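Local coordinates for putative uncharacterized protein (Streptococcus suis, PDB 4XZ7) that probably catalyses transglutaminase-type protein cross-linking, forms a homodimer and acts as an antiphagocytic virulence factor, at residues Val181-Ile184 against Glu189-Ile192; Ala193-Ile198 against Leu375-Lys380; Lys200-Ser205 against Ala272-Met277. One frame throughout, in Å; residues are numbered along the deposited sequence.

Contact 1: residues Val181-Ile184 against Glu189-Ile192; sequences VKNI and ERFI
R190 reaches back from the first turn of helix 188-205 to the type I beta turn V181-I184, which follows helix 170-181, so the loop joining the two helices is pinned by a side chain from the helix that it leads into. Two hydrogen bonds carry the contact. NH1 of R190 gives a nearly straight bond to K182 O at 2.9 Å (N-H...O 160°), in the plane of that carbonyl. NH2 of R190 reaches N183 OD1 at 3.1 Å. Both acceptors sit at the guanidinium edge, near its plane, which fixes the rotation of the group. The arginine chain gets there by leaving the helix with CG anti to the backbone N and then bending at chi2 (83°).

Charge and ring contacts come from outside: NH2 of R190 also forms a salt bridge with E258, and the guanidinium makes a cation-pi contact with F254. The turn is tied in as well, N183 ND2 to D252 and N183 O to N167 of the second subunit, which places this corner at the dimer interface. Within the turn I184 N bonds to V181 O at 3.3 Å. At N183 OD1 the arginine NH2 arrives 50° out of the amide carbonyl plane, clear of either lone pair.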
# COMPACT_ATOMS: atom_id res chain seq x y z
N VAL B 181 0.31 4.71 4.27
CA VAL B 181 -0.57 5.36 5.27
C VAL B 181 0.10 6.44 6.13
O VAL B 181 -0.59 7.21 6.78
CB VAL B 181 -1.25 4.34 6.25
CG1 VAL B 181 -2.13 3.36 5.50
CG2 VAL B 181 -0.23 3.61 7.13
N LYS B 182 1.42 6.52 6.13
CA LYS B 182 2.10 7.39 7.10
C LYS B 182 1.87 8.89 6.83
O LYS B 182 1.99 9.72 7.74
CB LYS B 182 3.60 7.08 7.12
CG LYS B 182 4.33 7.41 5.81
CD LYS B 182 5.80 6.96 5.86
CE LYS B 182 6.61 7.58 4.70
NZ LYS B 182 8.01 7.10 4.64
N ASN B 183 1.50 9.23 5.60
CA ASN B 183 1.24 10.64 5.25
C ASN B 183 -0.22 10.98 4.98
O ASN B 183 -0.54 12.10 4.54
CB ASN B 183 2.08 11.01 4.03
CG ASN B 183 3.56 11.14 4.35
OD1 ASN B 183 3.98 10.93 5.49
ND2 ASN B 183 4.36 11.47 3.34
N ILE B 184 -1.12 10.04 5.22
CA ILE B 184 -2.54 10.35 5.08
C ILE B 184 -3.25 10.20 6.42
O ILE B 184 -2.61 9.87 7.42
CB ILE B 184 -3.23 9.48 4.02
CG1 ILE B 184 -3.07 7.99 4.32
CG2 ILE B 184 -2.72 9.84 2.65
CD1 ILE B 184 -3.84 7.07 3.35
N GLU B 189 -2.70 18.21 14.36
CA GLU B 189 -1.41 18.33 15.01
C GLU B 189 -0.28 18.15 14.00
O GLU B 189 0.70 18.90 14.01
CB GLU B 189 -1.26 17.31 16.15
CG GLU B 189 -2.05 17.66 17.40
CD GLU B 189 -3.51 17.24 17.33
OE1 GLU B 189 -3.84 16.37 16.49
OE2 GLU B 189 -4.32 17.79 18.11
N ARG B 190 -0.42 17.14 13.15
CA ARG B 190 0.58 16.90 12.12
C ARG B 190 0.72 18.12 11.22
O ARG B 190 1.84 18.53 10.88
CB ARG B 190 0.20 15.67 11.29
CG ARG B 190 1.17 15.36 10.21
CD ARG B 190 2.33 14.56 10.75
NE ARG B 190 3.25 14.16 9.69
CZ ARG B 190 3.06 13.10 8.91
NH1 ARG B 190 1.98 12.35 9.06
NH2 ARG B 190 3.95 12.80 7.97
N PHE B 191 -0.42 18.72 10.87
CA PHE B 191 -0.43 19.85 9.94
C PHE B 191 0.22 21.08 10.57
O PHE B 191 1.02 21.77 9.92
CB PHE B 191 -1.86 20.18 9.50
CG PHE B 191 -1.94 21.25 8.44
CD1 PHE B 191 -1.83 20.93 7.10
CD2 PHE B 191 -2.10 22.59 8.80
CE1 PHE B 191 -1.90 21.91 6.12
CE2 PHE B 191 -2.16 23.58 7.83
CZ PHE B 191 -2.06 23.24 6.49
N ILE B 192 -0.11 21.35 11.82
CA ILE B 192 0.52 22.44 12.56
C ILE B 192 2.03 22.21 12.71
O ILE B 192 2.82 23.15 12.57
CB ILE B 192 -0.14 22.62 13.93
CG1 ILE B 192 -1.59 23.05 13.74
CG2 ILE B 192 0.62 23.66 14.75
CD1 ILE B 192 -2.45 22.84 14.96

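Contact 2: residues Ala193-Ile198 against Leu375-Lys380; sequences ANDDLI and LFNKEK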
# COMPACT_ATOMS: atom_id res chain seq x y z
N ALA B 193 2.45 20.97 12.97
CA ALA B 193 3.90 20.73 13.10
C ALA B 193 4.62 20.95 11.76
O ALA B 193 5.73 21.50 11.71
CB ALA B 193 4.16 19.33 13.63
N ASN B 194 3.97 20.56 10.67
CA ASN B 194 4.50 20.88 9.35
C ASN B 194 4.61 22.39 9.10
O ASN B 194 5.60 22.87 8.54
CB ASN B 194 3.66 20.23 8.27
CG ASN B 194 4.39 20.13 6.95
OD1 ASN B 194 5.42 19.46 6.86
ND2 ASN B 194 3.89 20.82 5.94
N ASP B 195 3.58 23.14 9.52
CA ASP B 195 3.61 24.60 9.41
C ASP B 195 4.78 25.16 10.21
O ASP B 195 5.35 26.21 9.87
CB ASP B 195 2.31 25.21 9.90
CG ASP B 195 1.34 25.50 8.78
OD1 ASP B 195 1.63 25.13 7.62
OD2 ASP B 195 0.27 26.08 9.06
N ASP B 196 5.14 24.45 11.28
CA ASP B 196 6.30 24.87 12.05
C ASP B 196 7.58 24.63 11.27
O ASP B 196 8.45 25.50 11.21
CB ASP B 196 6.37 24.17 13.40
CG ASP B 196 7.39 24.81 14.33
OD1 ASP B 196 7.14 25.94 14.81
OD2 ASP B 196 8.46 24.19 14.55
N LEU B 197 7.69 23.45 10.66
CA LEU B 197 8.82 23.15 9.78
C LEU B 197 9.01 24.20 8.67
O LEU B 197 10.13 24.59 8.34
CB LEU B 197 8.64 21.76 9.16
CG LEU B 197 9.40 20.57 9.75
CD1 LEU B 197 9.90 20.83 11.13
CD2 LEU B 197 8.52 19.32 9.74
N ILE B 198 7.89 24.66 8.10
CA ILE B 198 7.94 25.69 7.06
C ILE B 198 8.43 27.01 7.63
O ILE B 198 9.27 27.67 7.02
CB ILE B 198 6.56 25.89 6.42
CG1 ILE B 198 6.14 24.62 5.69
CG2 ILE B 198 6.58 27.05 5.47
CD1 ILE B 198 4.71 24.64 5.28
N LEU B 375 -6.20 29.59 5.40
CA LEU B 375 -7.36 28.75 5.75
C LEU B 375 -7.38 28.26 7.19
O LEU B 375 -8.44 28.21 7.82
CB LEU B 375 -7.45 27.52 4.83
CG LEU B 375 -7.88 27.74 3.38
CD1 LEU B 375 -8.32 26.41 2.76
CD2 LEU B 375 -8.98 28.79 3.28
N PHE B 376 -6.22 27.89 7.71
CA PHE B 376 -6.15 27.29 9.03
C PHE B 376 -4.79 27.59 9.61
O PHE B 376 -3.86 27.88 8.87
CB PHE B 376 -6.39 25.77 8.93
CG PHE B 376 -6.22 25.02 10.22
CD1 PHE B 376 -7.24 24.96 11.15
CD2 PHE B 376 -5.04 24.34 10.49
CE1 PHE B 376 -7.08 24.25 12.34
CE2 PHE B 376 -4.88 23.63 11.66
CZ PHE B 376 -5.90 23.59 12.59
N ASN B 377 -4.68 27.53 10.93
CA ASN B 377 -3.46 27.89 11.62
C ASN B 377 -3.03 29.32 11.26
O ASN B 377 -1.84 29.62 11.16
CB ASN B 377 -2.35 26.89 11.30
CG ASN B 377 -1.25 26.89 12.33
OD1 ASN B 377 -1.45 27.37 13.44
ND2 ASN B 377 -0.09 26.36 11.98
N LYS B 378 -4.03 30.19 11.07
CA LYS B 378 -3.86 31.57 10.61
C LYS B 378 -2.86 32.37 11.44
O LYS B 378 -2.32 33.38 10.97
CB LYS B 378 -5.20 32.31 10.62
CG LYS B 378 -6.21 31.75 9.65
CD LYS B 378 -7.46 32.61 9.52
CE LYS B 378 -8.31 32.09 8.38
NZ LYS B 378 -9.42 33.00 8.04
N GLU B 379 -2.60 31.92 12.66
CA GLU B 379 -1.73 32.66 13.56
C GLU B 379 -0.28 32.60 13.12
O GLU B 379 0.50 33.48 13.45
CB GLU B 379 -1.86 32.12 14.99
CG GLU B 379 -0.84 31.05 15.35
CD GLU B 379 0.14 31.52 16.40
OE1 GLU B 379 1.30 31.05 16.38
OE2 GLU B 379 -0.25 32.36 17.24
N LYS B 380 0.09 31.58 12.35
CA LYS B 380 1.49 31.44 11.97
C LYS B 380 1.87 32.45 10.88
O LYS B 380 3.05 32.58 10.54
CB LYS B 380 1.79 30.01 11.52
CG LYS B 380 2.93 29.38 12.31
CD LYS B 380 2.64 29.43 13.81
CE LYS B 380 3.93 29.41 14.63
NZ LYS B 380 4.87 28.34 14.18
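N377 is the first residue of 375-380 to touch 193-198, just after F376, which packs on F191 and I192 of the same helix. The side chains of N377 and D195 approach from opposite directions. N377 ND2 gives a hydrogen bond to D195 OD2 at 3.0 Å (N-H...O 154°), taking the anti lone pair, and the amide and carboxylate lie nearly coplanar, 12° apart. The backbone of N377 has a left-handed conformation (phi 56°), and its CG stands anti to the backbone N, which aims the amide at the helix. The same D195 OD2 also takes a salt bridge from R273, whose NH2 probably also bonds to F376 O; one buried carboxylate oxygen thus serves an amide and a guanidinium.

From K378 to K380 the chain makes a single 3-10 turn, with K380 N bonded to N377 O at 3.0 Å. This turn belongs to the C-terminal loop that follows helix 359-365 and lies against the middle of helix 188-205, the helix that goes on to pack on helix 264-277 of the transglutaminase-like domain. At K380, bends at chi2 and chi4 carry NZ to D196 OD1, a salt bridge of 3.4 Å, while the other oxygen of D196 has a long, weak ion pair with K200. The K380 side chain also packs on H199.

Contact 3: residues Lys200-Ser205 against Ala272-Met277; sequences KLIESS and ARAFNM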
# COMPACT_ATOMS: atom_id res chain seq x y z
N LYS B 200 10.36 27.41 10.13
CA LYS B 200 11.80 27.28 10.31
C LYS B 200 12.55 27.41 8.99
O LYS B 200 13.64 28.00 8.97
CB LYS B 200 12.13 25.94 10.98
CG LYS B 200 12.03 25.99 12.50
CD LYS B 200 12.10 24.61 13.12
CE LYS B 200 11.96 24.69 14.64
NZ LYS B 200 11.93 23.34 15.27
N LEU B 201 12.00 26.89 7.90
CA LEU B 201 12.65 27.12 6.60
C LEU B 201 12.69 28.62 6.29
O LEU B 201 13.67 29.12 5.75
CB LEU B 201 11.95 26.36 5.46
CG LEU B 201 12.01 24.84 5.48
CD1 LEU B 201 11.18 24.26 4.35
CD2 LEU B 201 13.46 24.37 5.37
N ILE B 202 11.62 29.33 6.65
CA ILE B 202 11.51 30.75 6.40
C ILE B 202 12.57 31.51 7.20
O ILE B 202 13.24 32.40 6.67
CB ILE B 202 10.12 31.30 6.76
CG1 ILE B 202 9.08 30.77 5.78
CG2 ILE B 202 10.12 32.82 6.74
CD1 ILE B 202 7.69 31.30 6.01
N GLU B 203 12.70 31.14 8.47
CA GLU B 203 13.73 31.70 9.34
C GLU B 203 15.11 31.45 8.73
O GLU B 203 15.90 32.38 8.58
CB GLU B 203 13.66 31.09 10.75
CG GLU B 203 12.44 31.51 11.57
CD GLU B 203 12.21 30.64 12.81
OE1 GLU B 203 13.16 29.96 13.27
OE2 GLU B 203 11.06 30.63 13.32
N SER B 204 15.38 30.21 8.38
CA SER B 204 16.71 29.84 7.91
C SER B 204 17.05 30.55 6.61
O SER B 204 18.19 30.96 6.39
CB SER B 204 16.83 28.34 7.76
OG SER B 204 16.65 27.70 9.01
N SER B 205 16.04 30.75 5.76
CA SER B 205 16.23 31.44 4.50
C SER B 205 16.58 32.93 4.67
O SER B 205 17.09 33.55 3.74
CB SER B 205 14.98 31.33 3.64
OG SER B 205 14.03 32.33 3.98
N ALA B 272 4.43 27.82 -1.84
CA ALA B 272 3.17 28.56 -1.84
C ALA B 272 2.73 28.79 -0.41
O ALA B 272 2.34 29.92 -0.04
CB ALA B 272 2.10 27.84 -2.62
N ARG B 273 2.82 27.73 0.41
CA ARG B 273 2.46 27.86 1.82
C ARG B 273 3.31 28.93 2.49
O ARG B 273 2.78 29.84 3.13
CB ARG B 273 2.61 26.52 2.56
CG ARG B 273 2.09 26.54 3.98
CD ARG B 273 0.57 26.54 4.04
NE ARG B 273 0.08 26.47 5.41
CZ ARG B 273 -1.16 26.79 5.77
NH1 ARG B 273 -2.04 27.17 4.85
NH2 ARG B 273 -1.53 26.72 7.04
N ALA B 274 4.63 28.83 2.33
CA ALA B 274 5.56 29.81 2.88
C ALA B 274 5.29 31.26 2.44
O ALA B 274 5.40 32.19 3.24
CB ALA B 274 6.97 29.43 2.52
N PHE B 275 4.96 31.46 1.17
CA PHE B 275 4.72 32.79 0.64
C PHE B 275 3.43 33.40 1.20
O PHE B 275 3.35 34.61 1.41
CB PHE B 275 4.65 32.76 -0.88
CG PHE B 275 5.97 32.44 -1.54
CD1 PHE B 275 7.16 32.76 -0.91
CD2 PHE B 275 6.01 31.84 -2.79
CE1 PHE B 275 8.38 32.48 -1.51
CE2 PHE B 275 7.24 31.55 -3.40
CZ PHE B 275 8.42 31.87 -2.76
N ASN B 276 2.43 32.56 1.42
CA ASN B 276 1.19 33.04 2.01
C ASN B 276 1.46 33.47 3.44
O ASN B 276 0.96 34.51 3.88
CB ASN B 276 0.08 31.98 1.95
CG ASN B 276 -0.57 31.89 0.58
OD1 ASN B 276 -0.73 32.90 -0.10
ND2 ASN B 276 -0.91 30.68 0.15
N MET B 277 2.27 32.70 4.17
CA MET B 277 2.69 33.11 5.50
C MET B 277 3.38 34.48 5.47
O MET B 277 3.18 35.31 6.35
CB MET B 277 3.63 32.08 6.11
CG MET B 277 2.93 30.79 6.56
SD MET B 277 4.07 29.54 7.16
CE MET B 277 4.87 30.40 8.51
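The flat group facing I202 is the peptide carbonyl of A274: I202 CD1 comes to 3.7 Å from A274 O, a van der Waals approach without a hydrogen bond. No aromatic ring or charged plane takes part in the crossing. On the I202 side, the K200 carbonyl is met on its two opposite faces, by S204 OG at 3.0 Å and by S204 N at 2.9 Å, so one oxygen receives both the helical bond and a serine hydroxyl. A second hydroxyl, S205 OG, donates to I202 O at 2.8 Å, tilted 28° from that carbonyl's plane, and S205 OG is also bonded to A207 N just beyond.

The packing itself is apolar and centred on one branch. I202 CG1 lies beside the backbone N and the chain is extended from there (chi2 -178°), which pushes CD1 out between A274 and M277. CD1 meets A274 CB at 4.0 Å and M277 CE at 3.9 Å. The methionine, running obliquely to the isoleucine, bends only at its last torsion (chi3 59°), bringing its terminal methyl round against CD1. The small A274 side chain lets the backbones come close, the nearest CA pair, I202 and A274, being 7.0 Å apart.

This crossing joins helix 188-205 to helix 264-277 within the transglutaminase-like domain. L278 and L382 add to the surroundings of I202, and M277 is tied to L382 by backbone hydrogen bonds. Helix 213-227 packs alongside, with F220 against A274, V221 against F275 and Y223 against S204 and S205. On strand 282-288, A282 and V284 meet A272, and A282 N bonds to N276 OD1, coupling helix 264-277 to the mixed sheet of the domain.

Overall arrangement
All three contacts use helix 188-205 in succession from its beginning to its end. Contact 1 joins it to the preceding turn, contact 2 to the loop 375-380, contact 3 to helix 264-277. Centres of contacts 1 and 2 lie about 13 Å apart, those of 2 and 3 about 10 Å, and those of 1 and 3 about 19 Å. Along the chain contact 1 closes first, and both segments of contact 3 fall between those of contact 2. R273 is common to contacts 2 and 3, and its NH2 packs 3.3 Å from F191 CE2, tying contact 3 to contact 1. The helix thus ties the loop before it, a distant C-terminal loop and helix 264-277 together, and all three contacts touch the second subunit.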